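PDB 5ZI1: insecticidal crystal protein Cry7Cal from Bacillus thuringiensis, which acts as an insecticidal toxin against locusts, probably by binding receptors of the insect gut and, like other three-domain delta endotoxins, forming pores in membranes. Local coordinates for residues H318-Q323 / S433-I438; P472-F477 / G493-K498. All coordinates share one frame; numbering follows the deposited sequence.

Overall arrangement
The contacts lie one in each of the two beta-rich domains of a three-domain delta endotoxin, away from its N-terminal helical bundle; one packs sheet on sheet, the other a turn against a strand. Contact 1 belongs to the middle domain, where strand 312-324 of a four-stranded antiparallel sheet packs on strand 430-437 at the outer position of a three-stranded one. Contact 2 follows in the C-terminal domain, joining the turn after strand 468-472 to the start of strand 496-500. The chain completes the first contact before it opens the second. Their centres are 20 Å apart and their nearest atoms about 7 Å, and they do not touch, so each is a separate piece of packing within its own domain.

Contact 1 (H318-Q323 / S433-I438); sequences HSVVTQ and SYVSEI
The imidazole of His-318 meets Val-435 O at one edge and a water at another, both in its plane; outside the contact the ring also stacks on Tyr-335. NE2 donates to Val-435 O over 2.9 Å, and at 169° the N-H points almost straight at the oxygen. The carbonyl is approached from above its own plane, 58° out of it. Val-435 CG1 packs 3.7 Å from the same NE2. A water lies 2.8 Å from ND1 and donates to Glu-437 OE2, whose carboxylate is turned 59° from the ring. Further along, Val-320 CG1, anti to its backbone N, reaches Tyr-434 CE1 at 3.9 Å, while CG2 meets Val-435 CB at 4.0 Å. The two segments, from different sheets of the middle domain's beta prism, run roughly antiparallel, their axes 7.5 Å apart, without backbone-to-backbone pairing; beyond the His-318 bond and the water, side-chain packing joins them. Tyr-434 OH bonds to Tyr-335, and Ser-433 and Tyr-434 form a classic beta bulge opposite Gly-451. Glu-437 OE1 forms a salt bridge with Arg-285, so this buried carboxylate is probably ionised; its charge, partly balanced by Arg-285, might favour a second proton at ND1 of His-318.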
loop_
_atom_site.group_PDB
_atom_site.type_symbol
_atom_site.label_atom_id
_atom_site.label_comp_id
_atom_site.label_asym_id
_atom_site.label_seq_id
_atom_site.Cartn_x
_atom_site.Cartn_y
_atom_site.Cartn_z
ATOM N N HIS A 318 18.246 -6.186 -19.360
ATOM C CA HIS A 318 18.567 -5.852 -17.981
ATOM C C HIS A 318 18.107 -6.990 -17.085
ATOM O O HIS A 318 17.351 -7.874 -17.494
ATOM C CB HIS A 318 17.943 -4.521 -17.553
ATOM C CG HIS A 318 16.477 -4.602 -17.255
ATOM N ND1 HIS A 318 15.514 -4.555 -18.241
ATOM C CD2 HIS A 318 15.812 -4.710 -16.079
ATOM C CE1 HIS A 318 14.319 -4.629 -17.680
ATOM N NE2 HIS A 318 14.473 -4.719 -16.371
ATOM N N SER A 319 18.590 -6.955 -15.851
ATOM C CA SER A 319 18.408 -8.039 -14.910
ATOM C C SER A 319 18.115 -7.449 -13.550
ATOM O O SER A 319 18.517 -6.328 -13.243
ATOM C CB SER A 319 19.637 -8.944 -14.830
ATOM O OG SER A 319 19.611 -9.881 -15.892
ATOM N N VAL A 320 17.415 -8.222 -12.733
ATOM C CA VAL A 320 16.995 -7.757 -11.425
ATOM C C VAL A 320 17.195 -8.899 -10.448
ATOM O O VAL A 320 16.820 -10.042 -10.733
ATOM C CB VAL A 320 15.531 -7.285 -11.456
ATOM C CG1 VAL A 320 14.911 -7.368 -10.094
ATOM C CG2 VAL A 320 15.473 -5.865 -11.978
ATOM N N VAL A 321 17.808 -8.599 -9.309
ATOM C CA VAL A 321 18.081 -9.589 -8.285
ATOM C C VAL A 321 17.399 -9.133 -7.009
ATOM O O VAL A 321 17.484 -7.956 -6.636
ATOM C CB VAL A 321 19.592 -9.795 -8.064
ATOM C CG1 VAL A 321 19.812 -10.846 -6.980
ATOM C CG2 VAL A 321 20.252 -10.222 -9.358
ATOM N N THR A 322 16.699 -10.054 -6.364
ATOM C CA THR A 322 16.018 -9.785 -5.108
ATOM C C THR A 322 16.309 -10.917 -4.132
ATOM O O THR A 322 16.692 -12.027 -4.530
ATOM C CB THR A 322 14.490 -9.655 -5.299
ATOM O OG1 THR A 322 13.959 -10.919 -5.716
ATOM C CG2 THR A 322 14.149 -8.605 -6.350
ATOM N N GLN A 323 16.095 -10.620 -2.845
ATOM C CA GLN A 323 16.045 -11.611 -1.780
ATOM C C GLN A 323 14.717 -11.500 -1.031
ATOM O O GLN A 323 14.201 -10.393 -0.833
ATOM C CB GLN A 323 17.194 -11.415 -0.797
ATOM C CG GLN A 323 18.566 -11.684 -1.404
ATOM C CD GLN A 323 19.710 -11.211 -0.533
ATOM O OE1 GLN A 323 19.538 -10.954 0.664
ATOM N NE2 GLN A 323 20.895 -11.096 -1.126
ATOM N N SER A 433 12.054 -1.152 -5.797
ATOM C CA SER A 433 11.980 -2.589 -5.624
ATOM C C SER A 433 12.090 -3.377 -6.909
ATOM O O SER A 433 12.416 -4.569 -6.845
ATOM C CB SER A 433 10.675 -2.983 -4.895
ATOM O OG SER A 433 9.512 -2.442 -5.526
ATOM N N TYR A 434 11.861 -2.777 -8.070
ATOM C CA TYR A 434 11.804 -3.599 -9.268
ATOM C C TYR A 434 12.131 -2.734 -10.475
ATOM O O TYR A 434 12.059 -1.505 -10.418
ATOM C CB TYR A 434 10.412 -4.271 -9.423
ATOM C CG TYR A 434 10.486 -5.508 -10.291
ATOM C CD1 TYR A 434 10.889 -6.725 -9.754
ATOM C CD2 TYR A 434 10.231 -5.444 -11.656
ATOM C CE1 TYR A 434 11.019 -7.854 -10.538
ATOM C CE2 TYR A 434 10.352 -6.580 -12.457
ATOM C CZ TYR A 434 10.745 -7.784 -11.882
ATOM O OH TYR A 434 10.869 -8.924 -12.648
ATOM N N VAL A 435 12.487 -3.397 -11.573
ATOM C CA VAL A 435 12.580 -2.757 -12.885
ATOM C C VAL A 435 11.970 -3.712 -13.897
ATOM O O VAL A 435 12.584 -4.733 -14.230
ATOM C CB VAL A 435 14.020 -2.421 -13.305
ATOM C CG1 VAL A 435 13.978 -1.540 -14.559
ATOM C CG2 VAL A 435 14.815 -1.768 -12.156
ATOM N N SER A 436 10.789 -3.381 -14.400
ATOM C CA SER A 436 10.188 -4.150 -15.470
ATOM C C SER A 436 10.383 -3.383 -16.777
ATOM O O SER A 436 11.224 -2.487 -16.867
ATOM C CB SER A 436 8.712 -4.410 -15.160
ATOM O OG SER A 436 8.030 -3.182 -15.026
ATOM N N GLU A 437 9.594 -3.708 -17.790
ATOM C CA GLU A 437 9.665 -2.972 -19.035
ATOM C C GLU A 437 8.292 -2.980 -19.690
ATOM O O GLU A 437 7.379 -3.715 -19.285
ATOM C CB GLU A 437 10.700 -3.573 -19.975
ATOM C CG GLU A 437 10.276 -4.901 -20.497
ATOM C CD GLU A 437 11.391 -5.663 -21.157
ATOM O OE1 GLU A 437 11.090 -6.679 -21.825
ATOM O OE2 GLU A 437 12.568 -5.263 -20.993
ATOM N N ILE A 438 8.180 -2.148 -20.723
ATOM C CA ILE A 438 7.009 -2.061 -21.573
ATOM C C ILE A 438 7.158 -3.070 -22.698
ATOM O O ILE A 438 8.168 -3.067 -23.414
ATOM C CB ILE A 438 6.852 -0.639 -22.131
ATOM C CG1 ILE A 438 6.396 0.316 -21.037
ATOM C CG2 ILE A 438 5.866 -0.622 -23.269
ATOM C CD1 ILE A 438 5.009 -0.050 -20.443
HETATM O O HOH W 1 15.634 -4.905 -20.979
#

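Contact 2 (P472-F477 / G493-K498); sequences PAVKAF and GGPILK
Water 2 links Val-474 and Pro-495: it accepts from Val-474 N at 2.9 Å and donates to Pro-495 O, also at 2.9 Å. The bridge joins a short 3-10 turn, residues 473-475, to the lead-in of strand 496-500, within the C-terminal beta-sandwich domain of the delta endotoxin fold. Two backbone bonds close the turn on itself, Lys-475 N to Pro-472 O at 2.9 Å and Ala-476 N to Ala-473 O at 3.0 Å. Beside the water the contact is apolar. Val-474 CG1 comes within 3.5 Å of Pro-495 O, so a methyl group and the water share the surroundings of this carbonyl oxygen, and the same CG1 lies 4.0 Å from CG of the proline ring. With chi1 at -65°, that branch stands beside the backbone N that holds the water, and from there it meets Pro-495. Both segments also join strand 589-599 by backbone bonds, Ala-473 to Asp-593 and Leu-497 to Ile-592, so the turn and the strand share it as a neighbour. Leu-497 in addition packs on Val-509 and Phe-510 of strand 508-513, in the other sheet of the domain. At the turn, the leucine's branching carbon CG sits 3.8 Å from the methyl CB of Ala-473.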
loop_
_atom_site.group_PDB
_atom_site.type_symbol
_atom_site.label_atom_id
_atom_site.label_comp_id
_atom_site.label_asym_id
_atom_site.label_seq_id
_atom_site.Cartn_x
_atom_site.Cartn_y
_atom_site.Cartn_z
ATOM N N PRO A 472 2.642 -9.580 7.667
ATOM C CA PRO A 472 1.910 -10.219 6.578
ATOM C C PRO A 472 2.502 -11.572 6.269
ATOM O O PRO A 472 3.705 -11.793 6.397
ATOM C CB PRO A 472 2.098 -9.250 5.408
ATOM C CG PRO A 472 2.246 -7.931 6.081
ATOM C CD PRO A 472 3.042 -8.211 7.335
ATOM N N ALA A 473 1.632 -12.490 5.871
ATOM C CA ALA A 473 2.102 -13.803 5.461
ATOM C C ALA A 473 3.141 -13.697 4.351
ATOM O O ALA A 473 4.055 -14.525 4.275
ATOM C CB ALA A 473 0.910 -14.665 5.023
ATOM N N VAL A 474 3.028 -12.688 3.485
ATOM C CA VAL A 474 3.995 -12.576 2.403
ATOM C C VAL A 474 5.379 -12.170 2.894
ATOM O O VAL A 474 6.334 -12.271 2.125
ATOM C CB VAL A 474 3.499 -11.617 1.299
ATOM C CG1 VAL A 474 2.263 -12.192 0.644
ATOM C CG2 VAL A 474 3.209 -10.245 1.852
ATOM N N LYS A 475 5.529 -11.761 4.164
ATOM C CA LYS A 475 6.862 -11.562 4.738
ATOM C C LYS A 475 7.618 -12.874 4.948
ATOM O O LYS A 475 8.795 -12.832 5.325
ATOM C CB LYS A 475 6.786 -10.800 6.063
ATOM C CG LYS A 475 6.260 -9.356 5.960
ATOM C CD LYS A 475 7.171 -8.482 5.085
ATOM C CE LYS A 475 8.568 -8.285 5.696
ATOM N NZ LYS A 475 8.593 -7.348 6.876
ATOM N N ALA A 476 6.983 -14.022 4.706
ATOM C CA ALA A 476 7.671 -15.307 4.636
ATOM C C ALA A 476 8.809 -15.263 3.611
ATOM O O ALA A 476 8.954 -14.309 2.838
ATOM C CB ALA A 476 6.697 -16.416 4.251
ATOM N N PHE A 477 9.621 -16.335 3.602
ATOM C CA PHE A 477 10.659 -16.507 2.591
ATOM C C PHE A 477 10.527 -17.798 1.801
ATOM O O PHE A 477 11.285 -17.996 0.842
ATOM C CB PHE A 477 12.063 -16.441 3.219
ATOM C CG PHE A 477 12.435 -17.655 4.025
ATOM C CD1 PHE A 477 13.041 -18.750 3.422
ATOM C CD2 PHE A 477 12.189 -17.694 5.389
ATOM C CE1 PHE A 477 13.377 -19.862 4.160
ATOM C CE2 PHE A 477 12.524 -18.803 6.131
ATOM C CZ PHE A 477 13.117 -19.890 5.516
ATOM N N GLY A 493 -3.738 -4.209 1.951
ATOM C CA GLY A 493 -2.479 -3.518 1.822
ATOM C C GLY A 493 -1.411 -4.283 1.088
ATOM O O GLY A 493 -0.260 -3.830 1.055
ATOM N N GLY A 494 -1.739 -5.434 0.513
ATOM C CA GLY A 494 -0.737 -6.245 -0.135
ATOM C C GLY A 494 -1.317 -7.600 -0.445
ATOM O O GLY A 494 -2.489 -7.851 -0.173
ATOM N N PRO A 495 -0.532 -8.494 -1.036
ATOM C CA PRO A 495 -1.072 -9.804 -1.418
ATOM C C PRO A 495 -1.226 -10.715 -0.207
ATOM O O PRO A 495 -0.780 -10.408 0.901
ATOM C CB PRO A 495 -0.044 -10.344 -2.413
ATOM C CG PRO A 495 1.184 -9.553 -2.172
ATOM C CD PRO A 495 0.780 -8.228 -1.651
ATOM N N ILE A 496 -1.898 -11.848 -0.436
ATOM C CA ILE A 496 -2.268 -12.790 0.611
ATOM C C ILE A 496 -1.973 -14.198 0.110
ATOM O O ILE A 496 -1.729 -14.417 -1.073
ATOM C CB ILE A 496 -3.754 -12.657 1.023
ATOM C CG1 ILE A 496 -4.674 -12.997 -0.152
ATOM C CG2 ILE A 496 -4.045 -11.264 1.571
ATOM C CD1 ILE A 496 -6.135 -12.908 0.186
ATOM N N LEU A 497 -1.988 -15.161 1.033
ATOM C CA LEU A 497 -1.792 -16.561 0.678
ATOM C C LEU A 497 -3.128 -17.250 0.431
ATOM O O LEU A 497 -4.089 -17.053 1.183
ATOM C CB LEU A 497 -1.041 -17.312 1.779
ATOM C CG LEU A 497 0.418 -16.926 2.047
ATOM C CD1 LEU A 497 1.216 -18.120 2.536
ATOM C CD2 LEU A 497 1.054 -16.330 0.817
ATOM N N LYS A 498 -3.171 -18.084 -0.611
ATOM C CA LYS A 498 -4.327 -18.918 -0.918
ATOM C C LYS A 498 -3.914 -20.382 -0.842
ATOM O O LYS A 498 -3.152 -20.862 -1.688
ATOM C CB LYS A 498 -4.883 -18.592 -2.296
ATOM C CG LYS A 498 -6.133 -19.366 -2.637
ATOM C CD LYS A 498 -6.631 -18.962 -4.009
ATOM C CE LYS A 498 -6.256 -19.994 -5.060
ATOM N NZ LYS A 498 -7.449 -20.820 -5.456
HETATM O O HOH W 2 0.355 -11.651 3.211
#